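Local structure of thymine dioxygenase (Neurospora crassa, 5C3R) at residues His62-Ser67 against Tyr289-Phe294; Glu121-Gly126 against Leu191-Tyr196; His216-Ser221 against Thr271-Val276. The protein probably uses an active-site metal (iron in this family), 2-oxoglutarate and oxygen to oxidise the 5-methyl group of thymine, 5-hydroxymethyluracil being the bound pyrimidine here. One frame throughout, in Å; residues are numbered along the deposited sequence.

Contact 1: residues His62-Ser67 against Tyr289-Phe294. With HMU (5-hydroxymethyl uracil), chain G; AKG (2-oxoglutaric acid), chain F.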
loop_
_atom_site.group_PDB
_atom_site.type_symbol
_atom_site.label_atom_id
_atom_site.label_comp_id
_atom_site.label_asym_id
_atom_site.label_seq_id
_atom_site.Cartn_x
_atom_site.Cartn_y
_atom_site.Cartn_z
ATOM N N HIS A 62 9.107 -16.888 0.890
ATOM C CA HIS A 62 10.517 -16.629 1.199
ATOM C C HIS A 62 10.733 -15.159 1.585
ATOM O O HIS A 62 11.451 -14.863 2.541
ATOM C CB HIS A 62 11.429 -17.010 0.023
ATOM C CG HIS A 62 12.852 -16.572 0.196
ATOM N ND1 HIS A 62 13.675 -17.076 1.181
ATOM C CD2 HIS A 62 13.596 -15.670 -0.489
ATOM C CE1 HIS A 62 14.863 -16.507 1.095
ATOM N NE2 HIS A 62 14.844 -15.649 0.089
ATOM N N VAL A 63 10.093 -14.254 0.849
ATOM C CA VAL A 63 10.186 -12.821 1.130
ATOM C C VAL A 63 9.584 -12.488 2.503
ATOM O O VAL A 63 10.128 -11.657 3.229
ATOM C CB VAL A 63 9.523 -11.983 0.010
ATOM C CG1 VAL A 63 9.361 -10.526 0.416
ATOM C CG2 VAL A 63 10.344 -12.072 -1.270
ATOM N N PHE A 64 8.480 -13.144 2.857
ATOM C CA PHE A 64 7.855 -12.946 4.175
ATOM C C PHE A 64 8.741 -13.459 5.311
ATOM O O PHE A 64 8.853 -12.807 6.341
ATOM C CB PHE A 64 6.463 -13.591 4.248
ATOM C CG PHE A 64 5.343 -12.662 3.849
ATOM C CD1 PHE A 64 5.081 -12.399 2.508
ATOM C CD2 PHE A 64 4.552 -12.048 4.816
ATOM C CE1 PHE A 64 4.056 -11.545 2.137
ATOM C CE2 PHE A 64 3.528 -11.189 4.452
ATOM C CZ PHE A 64 3.279 -10.938 3.110
ATOM N N ASN A 65 9.368 -14.617 5.120
ATOM C CA ASN A 65 10.347 -15.130 6.085
ATOM C C ASN A 65 11.539 -14.179 6.235
ATOM O O ASN A 65 12.016 -13.939 7.346
ATOM C CB ASN A 65 10.860 -16.513 5.669
ATOM C CG ASN A 65 9.776 -17.576 5.685
ATOM O OD1 ASN A 65 8.798 -17.479 6.430
ATOM N ND2 ASN A 65 9.947 -18.605 4.860
ATOM N N THR A 66 12.008 -13.650 5.108
ATOM C CA THR A 66 13.123 -12.702 5.087
ATOM C C THR A 66 12.764 -11.425 5.854
ATOM O O THR A 66 13.574 -10.909 6.628
ATOM C CB THR A 66 13.537 -12.360 3.635
ATOM O OG1 THR A 66 13.821 -13.570 2.920
ATOM C CG2 THR A 66 14.770 -11.474 3.602
ATOM N N SER A 67 11.546 -10.934 5.650
ATOM C CA SER A 67 11.053 -9.768 6.384
ATOM C C SER A 67 10.984 -10.042 7.891
ATOM O O SER A 67 11.380 -9.200 8.704
ATOM C CB SER A 67 9.669 -9.355 5.875
ATOM O OG SER A 67 9.120 -8.312 6.664
ATOM N N TYR A 289 2.096 -10.009 9.671
ATOM C CA TYR A 289 3.026 -9.519 8.658
ATOM C C TYR A 289 2.267 -9.150 7.395
ATOM O O TYR A 289 1.394 -9.892 6.937
ATOM C CB TYR A 289 4.060 -10.588 8.305
ATOM C CG TYR A 289 5.021 -10.902 9.422
ATOM C CD1 TYR A 289 6.167 -10.135 9.619
ATOM C CD2 TYR A 289 4.788 -11.968 10.286
ATOM C CE1 TYR A 289 7.052 -10.423 10.644
ATOM C CE2 TYR A 289 5.667 -12.260 11.313
ATOM C CZ TYR A 289 6.795 -11.487 11.486
ATOM O OH TYR A 289 7.665 -11.781 12.509
ATOM N N SER A 290 2.594 -7.989 6.846
ATOM C CA SER A 290 2.118 -7.609 5.531
ATOM C C SER A 290 3.237 -6.872 4.815
ATOM O O SER A 290 4.220 -6.475 5.435
ATOM C CB SER A 290 0.865 -6.734 5.627
ATOM O OG SER A 290 1.158 -5.470 6.206
ATOM N N ILE A 291 3.083 -6.720 3.506
ATOM C CA ILE A 291 4.011 -5.954 2.692
ATOM C C ILE A 291 3.211 -5.032 1.779
ATOM O O ILE A 291 2.415 -5.501 0.946
ATOM C CB ILE A 291 4.899 -6.872 1.829
ATOM C CG1 ILE A 291 5.737 -7.793 2.724
ATOM C CG2 ILE A 291 5.793 -6.035 0.925
ATOM C CD1 ILE A 291 6.639 -8.747 1.967
ATOM N N ALA A 292 3.431 -3.729 1.931
ATOM C CA ALA A 292 2.785 -2.728 1.097
ATOM C C ALA A 292 3.798 -2.171 0.118
ATOM O O ALA A 292 4.742 -1.491 0.509
ATOM C CB ALA A 292 2.208 -1.615 1.951
ATOM N N TYR A 293 3.601 -2.467 -1.161
ATOM C CA TYR A 293 4.442 -1.917 -2.208
ATOM C C TYR A 293 3.723 -0.718 -2.816
ATOM O O TYR A 293 2.815 -0.862 -3.637
ATOM C CB TYR A 293 4.733 -2.983 -3.263
ATOM C CG TYR A 293 5.724 -2.563 -4.317
ATOM C CD1 TYR A 293 7.089 -2.720 -4.116
ATOM C CD2 TYR A 293 5.300 -2.020 -5.524
ATOM C CE1 TYR A 293 8.007 -2.343 -5.081
ATOM C CE2 TYR A 293 6.207 -1.652 -6.505
ATOM C CZ TYR A 293 7.563 -1.815 -6.279
ATOM O OH TYR A 293 8.476 -1.446 -7.245
ATOM N N PHE A 294 4.127 0.473 -2.399
ATOM C CA PHE A 294 3.512 1.694 -2.887
ATOM C C PHE A 294 4.056 2.014 -4.268
ATOM O O PHE A 294 5.254 2.233 -4.425
ATOM C CB PHE A 294 3.784 2.851 -1.924
ATOM C CG PHE A 294 3.282 2.606 -0.531
ATOM C CD1 PHE A 294 1.936 2.393 -0.301
ATOM C CD2 PHE A 294 4.153 2.593 0.549
ATOM C CE1 PHE A 294 1.462 2.169 0.985
ATOM C CE2 PHE A 294 3.686 2.377 1.830
ATOM C CZ PHE A 294 2.340 2.159 2.048
HETATM N N1 HMU G . 3.880 5.895 2.569
HETATM C C2 HMU G . 4.003 6.000 1.111
HETATM O O2 HMU G . 5.090 6.143 0.598
HETATM N N3 HMU G . 2.793 5.934 0.281
HETATM C C4 HMU G . 1.522 5.766 0.898
HETATM O O3 HMU G . 0.202 4.487 4.039
HETATM O O4 HMU G . 0.542 5.711 0.198
HETATM C C5 HMU G . 1.416 5.655 2.354
HETATM C CM5 HMU G . 0.079 5.472 3.042
HETATM C C6 HMU G . 2.619 5.723 3.169
HETATM C C1 AKG F . -0.304 0.905 4.533
HETATM O O1 AKG F . -0.513 1.939 3.864
HETATM O O2 AKG F . 0.835 0.647 4.975
HETATM C C2 AKG F . -1.424 -0.011 4.801
HETATM O O5 AKG F . -2.556 0.285 4.403
HETATM C C3 AKG F . -1.166 -1.294 5.577
HETATM C C4 AKG F . -2.301 -2.303 5.416
HETATM C C5 AKG F . -1.936 -3.665 5.979
HETATM O O3 AKG F . -2.680 -4.619 5.689
HETATM O O4 AKG F . -0.928 -3.818 6.713
HETATM O O HOH W 1 6.406 -8.122 6.565
#
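Phe64 and Val63 of helix 57-71 meet Tyr289 and Ile291 of strand 284-295 mainly through apolar and CH-pi packing. The CD1 methyl of Ile291 lies over one face of the Phe64 ring, 4.1 Å from its centroid and 23° off the ring normal, as a CH-pi contact. The same methyl touches Val63 CG1 at 3.6 Å, where the two side chains cross at about a right angle. Ile291 reaches this far because CG1 stands anti to its own carbonyl carbon and CD1 is fully extended beyond it (chi2 180°), so one methyl touches both Val63 and Phe64. Beside it, Phe64 and Tyr289 slide past each other in opposite directions, with Phe64 CD2 3.8 Å from Tyr289 CB, while the carbonyl O of Tyr289 sits at the edge of the Phe64 ring, near its plane.

The polar link is a water. The short side chain of Ser67 points toward the strand but stops short of touching it, and the water bridges Ser67 OG, at 2.7 Å, to the backbone O of Ser290, to which it donates.

Ligand contacts belong to the other face of the strand. Ser290 OG donates to O4 of 2-oxoglutarate over 2.7 Å, and Arg288, two residues earlier, binds the cosubstrate too, as in the Arg-X-Ser motif of 2-oxoglutarate oxygenases. Phe294 lays a ring face against 5-hydroxymethyl uracil, its CD2 3.5 Å from C2 of the base.

The chemistry thus divides the strand: the face with Tyr289 and Ile291 packs against the helix through apolar atoms, and the opposite face carries the hydroxyl and the flat ring that receive cosubstrate and pyrimidine.

Contact 2: residues Glu121-Gly126 against Leu191-Tyr196. With AKG (2-oxoglutaric acid), chain F; HMU (5-hydroxymethyl uracil), chain G.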
loop_
_atom_site.group_PDB
_atom_site.type_symbol
_atom_site.label_atom_id
_atom_site.label_comp_id
_atom_site.label_asym_id
_atom_site.label_seq_id
_atom_site.Cartn_x
_atom_site.Cartn_y
_atom_site.Cartn_z
ATOM N N GLU A 121 5.621 -1.763 13.314
ATOM C CA GLU A 121 6.927 -1.256 12.933
ATOM C C GLU A 121 7.105 -1.517 11.445
ATOM O O GLU A 121 6.502 -2.436 10.892
ATOM C CB GLU A 121 8.044 -1.902 13.768
ATOM C CG GLU A 121 8.165 -3.404 13.601
ATOM C CD GLU A 121 9.180 -4.031 14.534
ATOM O OE1 GLU A 121 10.192 -3.381 14.874
ATOM O OE2 GLU A 121 8.965 -5.197 14.918
ATOM N N SER A 122 7.912 -0.698 10.787
ATOM C CA SER A 122 8.066 -0.813 9.348
ATOM C C SER A 122 9.497 -0.610 8.889
ATOM O O SER A 122 10.332 -0.071 9.617
ATOM C CB SER A 122 7.147 0.188 8.645
ATOM O OG SER A 122 7.504 1.512 8.980
ATOM N N TYR A 123 9.765 -1.060 7.668
ATOM C CA TYR A 123 11.042 -0.840 7.022
ATOM C C TYR A 123 10.810 -0.625 5.538
ATOM O O TYR A 123 10.258 -1.496 4.849
ATOM C CB TYR A 123 11.965 -2.029 7.244
ATOM C CG TYR A 123 13.317 -1.877 6.591
ATOM C CD1 TYR A 123 14.281 -1.031 7.132
ATOM C CD2 TYR A 123 13.636 -2.584 5.435
ATOM C CE1 TYR A 123 15.528 -0.896 6.542
ATOM C CE2 TYR A 123 14.880 -2.447 4.833
ATOM C CZ TYR A 123 15.823 -1.605 5.394
ATOM O OH TYR A 123 17.059 -1.470 4.801
ATOM N N GLU A 124 11.249 0.527 5.044
ATOM C CA GLU A 124 10.940 0.934 3.684
ATOM C C GLU A 124 12.164 0.958 2.774
ATOM O O GLU A 124 13.201 1.520 3.118
ATOM C CB GLU A 124 10.229 2.275 3.710
ATOM C CG GLU A 124 8.850 2.138 4.337
ATOM C CD GLU A 124 8.193 3.457 4.654
ATOM O OE1 GLU A 124 7.026 3.641 4.250
ATOM O OE2 GLU A 124 8.835 4.297 5.309
ATOM N N ILE A 125 12.010 0.328 1.613
ATOM C CA ILE A 125 13.055 0.179 0.612
ATOM C C ILE A 125 12.605 0.866 -0.673
ATOM O O ILE A 125 11.534 0.552 -1.192
ATOM C CB ILE A 125 13.282 -1.315 0.302
ATOM C CG1 ILE A 125 13.891 -2.028 1.512
ATOM C CG2 ILE A 125 14.165 -1.497 -0.922
ATOM C CD1 ILE A 125 13.664 -3.525 1.505
ATOM N N GLY A 126 13.426 1.788 -1.179
ATOM C CA GLY A 126 13.198 2.426 -2.479
ATOM C C GLY A 126 14.062 1.772 -3.543
ATOM O O GLY A 126 14.785 0.816 -3.255
ATOM N N LEU A 191 8.824 -0.084 -1.268
ATOM C CA LEU A 191 8.520 -1.386 -0.692
ATOM C C LEU A 191 8.505 -1.233 0.823
ATOM O O LEU A 191 9.563 -1.096 1.447
ATOM C CB LEU A 191 9.585 -2.397 -1.128
ATOM C CG LEU A 191 9.630 -3.789 -0.505
ATOM C CD1 LEU A 191 8.334 -4.548 -0.747
ATOM C CD2 LEU A 191 10.812 -4.546 -1.094
ATOM N N ARG A 192 7.308 -1.240 1.407
ATOM C CA ARG A 192 7.158 -1.135 2.853
ATOM C C ARG A 192 6.918 -2.507 3.474
ATOM O O ARG A 192 5.858 -3.102 3.303
ATOM C CB ARG A 192 6.007 -0.192 3.209
ATOM C CG ARG A 192 5.754 -0.065 4.710
ATOM C CD ARG A 192 4.517 0.759 5.034
ATOM N NE ARG A 192 4.823 2.163 5.319
ATOM C CZ ARG A 192 3.925 3.071 5.715
ATOM N NH1 ARG A 192 2.638 2.750 5.870
ATOM N NH2 ARG A 192 4.313 4.319 5.950
ATOM N N LEU A 193 7.910 -2.999 4.205
ATOM C CA LEU A 193 7.751 -4.212 5.002
ATOM C C LEU A 193 7.101 -3.812 6.317
ATOM O O LEU A 193 7.476 -2.803 6.911
ATOM C CB LEU A 193 9.104 -4.873 5.267
ATOM C CG LEU A 193 9.971 -5.165 4.040
ATOM C CD1 LEU A 193 11.299 -5.746 4.487
ATOM C CD2 LEU A 193 9.283 -6.115 3.076
ATOM N N LEU A 194 6.118 -4.594 6.758
ATOM C CA LEU A 194 5.362 -4.282 7.966
ATOM C C LEU A 194 5.326 -5.471 8.907
ATOM O O LEU A 194 5.156 -6.614 8.485
ATOM C CB LEU A 194 3.929 -3.879 7.616
ATOM C CG LEU A 194 3.716 -2.438 7.147
ATOM C CD1 LEU A 194 2.495 -2.328 6.243
ATOM C CD2 LEU A 194 3.585 -1.510 8.341
ATOM N N HIS A 195 5.481 -5.183 10.191
ATOM C CA HIS A 195 5.330 -6.175 11.230
ATOM C C HIS A 195 4.488 -5.566 12.337
ATOM O O HIS A 195 4.843 -4.527 12.895
ATOM C CB HIS A 195 6.699 -6.615 11.741
ATOM C CG HIS A 195 6.646 -7.461 12.971
ATOM N ND1 HIS A 195 7.389 -7.178 14.096
ATOM C CD2 HIS A 195 5.940 -8.579 13.258
ATOM C CE1 HIS A 195 7.150 -8.089 15.022
ATOM N NE2 HIS A 195 6.273 -8.952 14.539
ATOM N N TYR A 196 3.349 -6.196 12.600
ATOM C CA TYR A 196 2.459 -5.816 13.680
ATOM C C TYR A 196 2.650 -6.867 14.774
ATOM O O TYR A 196 2.145 -7.986 14.645
ATOM C CB TYR A 196 0.999 -5.808 13.202
ATOM C CG TYR A 196 0.708 -4.887 12.026
ATOM C CD1 TYR A 196 0.294 -3.576 12.230
ATOM C CD2 TYR A 196 0.824 -5.337 10.714
ATOM C CE1 TYR A 196 0.016 -2.736 11.162
ATOM C CE2 TYR A 196 0.559 -4.498 9.640
ATOM C CZ TYR A 196 0.150 -3.203 9.872
ATOM O OH TYR A 196 -0.131 -2.373 8.819
HETATM C C1 AKG F . -0.304 0.905 4.533
HETATM O O1 AKG F . -0.513 1.939 3.864
HETATM O O2 AKG F . 0.835 0.647 4.975
HETATM C C2 AKG F . -1.424 -0.011 4.801
HETATM O O5 AKG F . -2.556 0.285 4.403
HETATM C C3 AKG F . -1.166 -1.294 5.577
HETATM C C4 AKG F . -2.301 -2.303 5.416
HETATM C C5 AKG F . -1.936 -3.665 5.979
HETATM O O3 AKG F . -2.680 -4.619 5.689
HETATM O O4 AKG F . -0.928 -3.818 6.713
HETATM N N1 HMU G . 3.880 5.895 2.569
HETATM C C2 HMU G . 4.003 6.000 1.111
HETATM O O2 HMU G . 5.090 6.143 0.598
HETATM N N3 HMU G . 2.793 5.934 0.281
HETATM C C4 HMU G . 1.522 5.766 0.898
HETATM O O3 HMU G . 0.202 4.487 4.039
HETATM O O4 HMU G . 0.542 5.711 0.198
HETATM C C5 HMU G . 1.416 5.655 2.354
HETATM C CM5 HMU G . 0.079 5.472 3.042
HETATM C C6 HMU G . 2.619 5.723 3.169
HETATM O O HOH W 2 6.293 6.034 3.806
#
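Glu124 and Arg192 lie side by side and point the same way, their carboxylate and guanidinium planes 33° apart. Arg192 NE donates to Glu124 OE1 over 2.9 Å in a salt bridge that meets the oxygen from above the carboxylate plane; NH2 adds a weak bond to the same atom. A bend in the arginine chain (chi3 -96°) turns the guanidinium so that its edge serves two acids: NH1 reaches O2 of 2-oxoglutarate at 2.9 Å, while C6 of 5-hydroxymethyl uracil lies over a face. A water joins Glu124 OE1 to N1 of the base, so the long, multidentate arginine and its glutamate touch cosubstrate and pyrimidine alike.

At the far end of the pairing, Glu121 and His195 also run alongside each other. His195 ND1 donates over 2.7 Å to the anti lone pair of Glu121 OE2, which lies in the imidazole plane; Glu121 OE1 is taken by Tyr92 and Lys78, so both carboxylate oxygens have partners.

These residues sit on neighbouring antiparallel strands of the major sheet of the double-stranded beta-helix, where strand 121-125 extends the sheet beside strand 190-200. Glu121 with His195, Tyr123 with Leu193 and Ile125 with Leu191 are hydrogen-bonded pairs; Ser122 with Leu194 and Glu124 with Arg192 are non-hydrogen-bonded ones.

On the face of Tyr123, Leu193 and Ile125 the side chains are suited to burial beneath helices 57-71 and 147-173. Leu193 CD1 touches the Tyr123 ring at its edge, 4.0 Å from CD2, and Ile125 CD1 rests 4.0 Å from Leu191 CD2. Tyr196, by contrast, projects to the cosubstrate, where its OH donates to O4 at 2.7 Å.

Contact 3: residues His216-Ser221 against Thr271-Val276. With NI (nickel (II) ion), chain E; HMU (5-hydroxymethyl uracil), chain G; AKG (2-oxoglutaric acid), chain F; EDO (1,2-ethanediol), chain H.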
loop_
_atom_site.group_PDB
_atom_site.type_symbol
_atom_site.label_atom_id
_atom_site.label_comp_id
_atom_site.label_asym_id
_atom_site.label_seq_id
_atom_site.Cartn_x
_atom_site.Cartn_y
_atom_site.Cartn_z
ATOM N N HIS A 216 -6.527 5.801 6.672
ATOM C CA HIS A 216 -5.851 6.688 5.748
ATOM C C HIS A 216 -6.221 6.311 4.329
ATOM O O HIS A 216 -6.845 5.274 4.091
ATOM C CB HIS A 216 -4.341 6.550 5.905
ATOM C CG HIS A 216 -3.847 5.165 5.633
ATOM N ND1 HIS A 216 -4.000 4.131 6.528
ATOM C CD2 HIS A 216 -3.234 4.636 4.551
ATOM C CE1 HIS A 216 -3.480 3.029 6.023
ATOM N NE2 HIS A 216 -3.009 3.308 4.823
ATOM N N THR A 217 -5.829 7.174 3.400
ATOM C CA THR A 217 -5.763 6.836 1.996
ATOM C C THR A 217 -4.283 6.777 1.629
ATOM O O THR A 217 -3.478 7.523 2.197
ATOM C CB THR A 217 -6.469 7.897 1.132
ATOM O OG1 THR A 217 -5.943 9.203 1.423
ATOM C CG2 THR A 217 -7.959 7.885 1.404
ATOM N N ASP A 218 -3.926 5.888 0.703
ATOM C CA ASP A 218 -2.577 5.874 0.135
ATOM C C ASP A 218 -2.410 7.032 -0.840
ATOM O O ASP A 218 -3.400 7.572 -1.347
ATOM C CB ASP A 218 -2.290 4.553 -0.587
ATOM C CG ASP A 218 -2.314 3.351 0.348
ATOM O OD1 ASP A 218 -2.381 3.529 1.588
ATOM O OD2 ASP A 218 -2.276 2.215 -0.173
ATOM N N TYR A 219 -1.156 7.374 -1.126
ATOM C CA TYR A 219 -0.805 8.622 -1.804
ATOM C C TYR A 219 -0.612 8.494 -3.311
ATOM O O TYR A 219 -0.884 9.444 -4.046
ATOM C CB TYR A 219 0.511 9.185 -1.233
ATOM C CG TYR A 219 0.604 9.236 0.270
ATOM C CD1 TYR A 219 -0.515 9.501 1.052
ATOM C CD2 TYR A 219 1.822 9.050 0.911
ATOM C CE1 TYR A 219 -0.428 9.556 2.429
ATOM C CE2 TYR A 219 1.915 9.103 2.292
ATOM C CZ TYR A 219 0.787 9.356 3.043
ATOM O OH TYR A 219 0.858 9.424 4.413
ATOM N N GLY A 220 -0.127 7.332 -3.753
ATOM C CA GLY A 220 0.411 7.160 -5.103
ATOM C C GLY A 220 -0.590 6.739 -6.158
ATOM O O GLY A 220 -1.751 7.154 -6.123
ATOM N N SER A 221 -0.128 5.933 -7.116
ATOM C CA SER A 221 -0.983 5.428 -8.190
ATOM C C SER A 221 -1.753 4.198 -7.703
ATOM O O SER A 221 -2.984 4.228 -7.604
ATOM C CB SER A 221 -0.163 5.094 -9.440
ATOM O OG SER A 221 0.948 4.262 -9.125
ATOM N N THR A 271 -9.690 4.749 -1.626
ATOM C CA THR A 271 -10.645 4.409 -0.569
ATOM C C THR A 271 -9.961 4.319 0.792
ATOM O O THR A 271 -8.843 3.827 0.903
ATOM C CB THR A 271 -11.352 3.089 -0.924
ATOM O OG1 THR A 271 -12.000 3.245 -2.189
ATOM C CG2 THR A 271 -12.389 2.687 0.128
ATOM N N VAL A 272 -10.633 4.820 1.821
ATOM C CA VAL A 272 -10.084 4.810 3.177
ATOM C C VAL A 272 -10.000 3.370 3.694
ATOM O O VAL A 272 -10.932 2.582 3.526
ATOM C CB VAL A 272 -10.939 5.666 4.138
ATOM C CG1 VAL A 272 -10.422 5.590 5.578
ATOM C CG2 VAL A 272 -10.957 7.111 3.678
ATOM N N HIS A 273 -8.870 3.034 4.307
ATOM C CA HIS A 273 -8.677 1.723 4.908
ATOM C C HIS A 273 -7.822 1.822 6.177
ATOM O O HIS A 273 -7.265 2.868 6.479
ATOM C CB HIS A 273 -8.068 0.750 3.890
ATOM C CG HIS A 273 -6.829 1.262 3.236
ATOM N ND1 HIS A 273 -6.840 2.309 2.338
ATOM C CD2 HIS A 273 -5.536 0.876 3.352
ATOM C CE1 HIS A 273 -5.603 2.558 1.945
ATOM N NE2 HIS A 273 -4.794 1.707 2.550
ATOM N N ARG A 274 -7.744 0.723 6.919
ATOM C CA ARG A 274 -7.066 0.696 8.206
ATOM C C ARG A 274 -6.802 -0.746 8.601
ATOM O O ARG A 274 -7.274 -1.664 7.932
ATOM C CB ARG A 274 -7.932 1.365 9.278
ATOM C CG ARG A 274 -9.259 0.667 9.518
ATOM C CD ARG A 274 -10.063 1.329 10.622
ATOM N NE ARG A 274 -11.132 0.456 11.095
ATOM C CZ ARG A 274 -12.022 0.777 12.033
ATOM N NH1 ARG A 274 -11.992 1.970 12.612
ATOM N NH2 ARG A 274 -12.944 -0.102 12.393
ATOM N N VAL A 275 -6.051 -0.937 9.683
ATOM C CA VAL A 275 -5.858 -2.262 10.258
ATOM C C VAL A 275 -6.229 -2.258 11.741
ATOM O O VAL A 275 -5.609 -1.555 12.539
ATOM C CB VAL A 275 -4.417 -2.761 10.087
ATOM C CG1 VAL A 275 -4.299 -4.204 10.562
ATOM C CG2 VAL A 275 -3.991 -2.663 8.629
ATOM N N VAL A 276 -7.239 -3.049 12.095
ATOM C CA VAL A 276 -7.686 -3.176 13.484
ATOM C C VAL A 276 -7.360 -4.579 13.989
ATOM O O VAL A 276 -6.586 -5.304 13.356
ATOM C CB VAL A 276 -9.201 -2.878 13.642
ATOM C CG1 VAL A 276 -9.490 -1.414 13.341
ATOM C CG2 VAL A 276 -10.053 -3.792 12.767
HETATM NI NI NI E . -2.561 1.891 3.072
HETATM N N1 HMU G . 3.880 5.895 2.569
HETATM C C2 HMU G . 4.003 6.000 1.111
HETATM O O2 HMU G . 5.090 6.143 0.598
HETATM N N3 HMU G . 2.793 5.934 0.281
HETATM C C4 HMU G . 1.522 5.766 0.898
HETATM O O3 HMU G . 0.202 4.487 4.039
HETATM O O4 HMU G . 0.542 5.711 0.198
HETATM C C5 HMU G . 1.416 5.655 2.354
HETATM C CM5 HMU G . 0.079 5.472 3.042
HETATM C C6 HMU G . 2.619 5.723 3.169
HETATM C C1 AKG F . -0.304 0.905 4.533
HETATM O O1 AKG F . -0.513 1.939 3.864
HETATM O O2 AKG F . 0.835 0.647 4.975
HETATM C C2 AKG F . -1.424 -0.011 4.801
HETATM O O5 AKG F . -2.556 0.285 4.403
HETATM C C3 AKG F . -1.166 -1.294 5.577
HETATM C C4 AKG F . -2.301 -2.303 5.416
HETATM C C5 AKG F . -1.936 -3.665 5.979
HETATM O O3 AKG F . -2.680 -4.619 5.689
HETATM O O4 AKG F . -0.928 -3.818 6.713
HETATM C C1 EDO H . -15.164 4.370 -2.821
HETATM O O1 EDO H . -14.257 5.113 -2.004
HETATM C C2 EDO H . -15.870 3.313 -1.980
HETATM O O2 EDO H . -16.812 3.911 -1.079
HETATM O O HOH W 3 -6.239 4.675 -0.677
HETATM O O HOH W 4 -2.059 0.314 1.538
#
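His216 and His273 form an antiparallel hydrogen-bonded pair, each backbone N donating to the other's O, and both imidazoles leave the same face to bind one nickel ion. Beside the pairing Thr217 CG2 rests on Val272 CG2, a methyl-to-methyl contact at 3.8 Å.

His273 shows how the metal is gripped. From CB, the first torsion (chi1 53°) tucks CG between the backbone N and the carbonyl carbon, folding the ring back over the pairing, so that CG comes 4.1 Å from His216 O. Next along one side of the ring, ND1 donates to Thr271 O over 2.9 Å; the acceptor lies in the ring plane, which fixes the ring's rotation and places the proton on ND1, leaving NE2 to coordinate. CE1 then passes Asp218 OD1. On the other side CD2, at the ring edge, comes 3.2 Å from O5 of 2-oxoglutarate. At the tip NE2 binds nickel at 2.3 Å, close to His216 NE2 and Asp218 OD1 because all three are ligands of one ion. In His216, likewise, ND1 is hydrogen-bonded to Gly214 O and NE2 is left for the metal. The Asp218 carboxylate is turned 81° from the His273 ring and gives nickel OD1 at 2.2 Å; its OD2 is held by Thr223 and Asn255 and accepts from the metal-bound water.

Oxygens O1 and O5 of 2-oxoglutarate and that water, opposite His216, complete six ligands. Tyr219 lays its ring face over C4 of 5-hydroxymethyl uracil, and its backbone N donates to O4 at 2.7 Å.

This is the His-X-Asp...His facial triad of the family, with nickel presumably standing in for iron. Two imidazole nitrogens and one carboxylate oxygen suit a divalent ion and fill one face of it.

How the contacts relate
All three contacts reach the same pocket, the first two through one sheet and the third from the metal side. Contacts 1 and 2, with centres about 8 Å apart, share the major sheet: strands 284-295 and 190-200 are neighbours, joined by a probable hydrogen bond from Arg192 N to Ala292 O (2.7 Å), and the rings of Tyr289 and His195 stack. O4 of 2-oxoglutarate is shared by these two contacts, and Arg288 also binds the molecule. The centre of contact 3 lies about 18 Å from that of contact 1 and 15 Å from that of contact 2. It supplies the three protein ligands of the nickel, and Phe294 CE1 of contact 1 packs 3.9 Å from its Asp218 OD2.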